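Local atomic coordinates of carbohydrate binding module family 33 and 10 domain protein (Teredinibacter turnerae, PDB entry 6RW7), a protein that is probably a copper-dependent lytic polysaccharide monooxygenase of family AA10 that binds cellulose and cleaves it oxidatively, represented here by its catalytic domain. Residues A[114-119]-A[181-186]. Residues are numbered along the deposited sequence; the frame is centred on the assembly and turned at random.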
loop_
_atom_site.group_PDB
_atom_site.type_symbol
_atom_site.label_atom_id
_atom_site.label_comp_id
_atom_site.label_asym_id
_atom_site.label_seq_id
_atom_site.Cartn_x
_atom_site.Cartn_y
_atom_site.Cartn_z
ATOM N N LEU A 114 -11.822 2.578 0.004
ATOM C CA LEU A 114 -10.414 2.636 0.441
ATOM C C LEU A 114 -10.359 1.804 1.720
ATOM O O LEU A 114 -11.105 2.108 2.666
ATOM C CB LEU A 114 -10.017 4.087 0.729
ATOM C CG LEU A 114 -9.911 5.089 -0.426
ATOM C CD1 LEU A 114 -8.887 4.675 -1.440
ATOM C CD2 LEU A 114 -11.253 5.441 -1.054
ATOM N N VAL A 115 -9.548 0.759 1.730
ATOM C CA VAL A 115 -9.503 -0.234 2.833
ATOM C C VAL A 115 -8.074 -0.300 3.349
ATOM O O VAL A 115 -7.160 -0.293 2.536
ATOM C CB VAL A 115 -9.998 -1.606 2.330
ATOM C CG1 VAL A 115 -10.178 -2.588 3.459
ATOM C CG2 VAL A 115 -11.299 -1.479 1.549
ATOM N N PHE A 116 -7.901 -0.393 4.667
ATOM C CA PHE A 116 -6.563 -0.407 5.288
ATOM C C PHE A 116 -6.521 -1.452 6.390
ATOM O O PHE A 116 -7.402 -1.445 7.270
ATOM C CB PHE A 116 -6.233 0.937 5.924
ATOM C CG PHE A 116 -6.218 2.126 5.002
ATOM C CD1 PHE A 116 -7.398 2.725 4.587
ATOM C CD2 PHE A 116 -5.020 2.627 4.533
ATOM C CE1 PHE A 116 -7.360 3.847 3.772
ATOM C CE2 PHE A 116 -4.992 3.724 3.699
ATOM C CZ PHE A 116 -6.157 4.327 3.313
ATOM N N TYR A 117 -5.466 -2.250 6.362
ATOM C CA TYR A 117 -5.138 -3.243 7.398
ATOM C C TYR A 117 -3.793 -2.880 8.003
ATOM O O TYR A 117 -2.962 -2.307 7.305
ATOM C CB TYR A 117 -5.040 -4.634 6.788
ATOM C CG TYR A 117 -6.310 -5.222 6.239
ATOM C CD1 TYR A 117 -6.790 -4.871 4.986
ATOM C CD2 TYR A 117 -6.994 -6.199 6.948
ATOM C CE1 TYR A 117 -7.957 -5.438 4.504
ATOM C CE2 TYR A 117 -8.121 -6.817 6.442
ATOM C CZ TYR A 117 -8.596 -6.447 5.201
ATOM O OH TYR A 117 -9.752 -7.008 4.696
ATOM N N ILE A 118 -3.575 -3.270 9.258
ATOM C CA ILE A 118 -2.255 -3.079 9.907
ATOM C C ILE A 118 -1.819 -4.412 10.491
ATOM O O ILE A 118 -2.681 -5.259 10.806
ATOM C CB ILE A 118 -2.310 -1.936 10.946
ATOM C CG1 ILE A 118 -0.907 -1.493 11.367
ATOM C CG2 ILE A 118 -3.203 -2.282 12.128
ATOM C CD1 ILE A 118 -0.900 -0.167 12.057
ATOM N N THR A 119 -0.517 -4.563 10.656
ATOM C CA THR A 119 0.053 -5.731 11.345
ATOM C C THR A 119 -0.509 -5.812 12.774
ATOM O O THR A 119 -0.872 -4.791 13.384
ATOM C CB THR A 119 1.581 -5.709 11.255
ATOM O OG1 THR A 119 2.047 -4.376 11.511
ATOM C CG2 THR A 119 2.069 -6.190 9.904
ATOM N N ILE A 181 1.382 -1.287 7.038
ATOM C CA ILE A 181 -0.024 -1.031 6.638
ATOM C C ILE A 181 -0.205 -1.572 5.222
ATOM O O ILE A 181 0.601 -1.255 4.345
ATOM C CB ILE A 181 -0.355 0.464 6.790
ATOM C CG1 ILE A 181 -0.317 0.836 8.272
ATOM C CG2 ILE A 181 -1.692 0.806 6.133
ATOM C CD1 ILE A 181 -0.358 2.310 8.569
ATOM N N PHE A 182 -1.228 -2.397 5.033
ATOM C CA PHE A 182 -1.614 -2.976 3.729
ATOM C C PHE A 182 -2.923 -2.290 3.325
ATOM O O PHE A 182 -3.905 -2.333 4.086
ATOM C CB PHE A 182 -1.706 -4.505 3.829
ATOM C CG PHE A 182 -2.514 -5.105 2.711
ATOM C CD1 PHE A 182 -1.930 -5.295 1.478
ATOM C CD2 PHE A 182 -3.853 -5.411 2.866
ATOM C CE1 PHE A 182 -2.653 -5.796 0.417
ATOM C CE2 PHE A 182 -4.582 -5.916 1.803
ATOM C CZ PHE A 182 -3.979 -6.091 0.585
ATOM N N ALA A 183 -2.951 -1.655 2.157
ATOM C CA ALA A 183 -4.081 -0.809 1.747
ATOM C C ALA A 183 -4.547 -1.151 0.340
ATOM O O ALA A 183 -3.744 -1.527 -0.524
ATOM C CB ALA A 183 -3.688 0.643 1.818
ATOM N N GLU A 184 -5.831 -0.924 0.127
ATOM C CA GLU A 184 -6.485 -1.169 -1.162
ATOM C C GLU A 184 -7.275 0.058 -1.598
ATOM O O GLU A 184 -7.916 0.713 -0.747
ATOM C CB GLU A 184 -7.468 -2.335 -1.059
ATOM C CG GLU A 184 -6.866 -3.616 -0.536
ATOM C CD GLU A 184 -7.854 -4.763 -0.413
ATOM O OE1 GLU A 184 -9.091 -4.504 -0.502
ATOM O OE2 GLU A 184 -7.381 -5.900 -0.233
ATOM N N TRP A 185 -7.272 0.285 -2.906
ATOM C CA TRP A 185 -8.146 1.290 -3.550
ATOM C C TRP A 185 -9.007 0.520 -4.542
ATOM O O TRP A 185 -8.447 0.006 -5.513
ATOM C CB TRP A 185 -7.324 2.418 -4.173
ATOM C CG TRP A 185 -8.068 3.242 -5.171
ATOM C CD1 TRP A 185 -9.352 3.697 -5.090
ATOM C CD2 TRP A 185 -7.535 3.711 -6.419
ATOM N NE1 TRP A 185 -9.667 4.393 -6.221
ATOM C CE2 TRP A 185 -8.580 4.409 -7.054
ATOM C CE3 TRP A 185 -6.293 3.595 -7.061
ATOM C CZ2 TRP A 185 -8.419 4.981 -8.310
ATOM C CZ3 TRP A 185 -6.140 4.176 -8.300
ATOM C CH2 TRP A 185 -7.197 4.841 -8.920
ATOM N N GLY A 186 -10.302 0.417 -4.272
ATOM C CA GLY A 186 -11.191 -0.395 -5.116
ATOM C C GLY A 186 -12.155 0.458 -5.902
ATOM O O GLY A 186 -12.846 1.330 -5.318
#
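V115 and Y117 of 114-119 pair with E184 and F182 of 181-186, the two strands running antiparallel at 165° with their axes 4.6 Å apart at closest approach. Each pair exchanges two backbone hydrogen bonds: E184 N gives to V115 O at 2.8 Å, and Y117 N gives to F182 O, also at 2.8 Å. Between and beside these rungs lie the non-hydrogen-bonded pairs L114-W185, F116-A183 and I118-I181, whose side chains share one face of the sheet. There the small A183 admits the F116 ring, A183 CB sitting 3.6 Å from F116 CD2. I181 fills the next place along: its CG2, anti to the backbone N, reaches the edge of the F116 ring close to its plane, while I181 CG1 meets I118 CG1 at 3.9 Å. With an alanine here CG1 and CG2 are gone, which is likely to open a gap beside F116 and I118. L114 CD1 lies alongside W185, 3.8 Å from CD1 of the W185 indole, whose NE1 is hydrogen-bonded to T111 OG1. The other face carries Y117 and F182, side by side with ring planes at 47°; Y117 CD1 comes to the edge of the F182 ring, 3.7 Å from F182 CD2. V115 lies beside the buried carboxylate of E184, whose OE1 forms a salt bridge with R194, while OE2 accepts a hydrogen bond from the backbone N of R58. The face with F116 packs on W100 and V168 of the neighbouring sheet, as expected of the immunoglobulin-like beta-sandwich core of LPMOs, and the W185 side chain lies about 5 Å from the copper(I) ion held by H1 and H107.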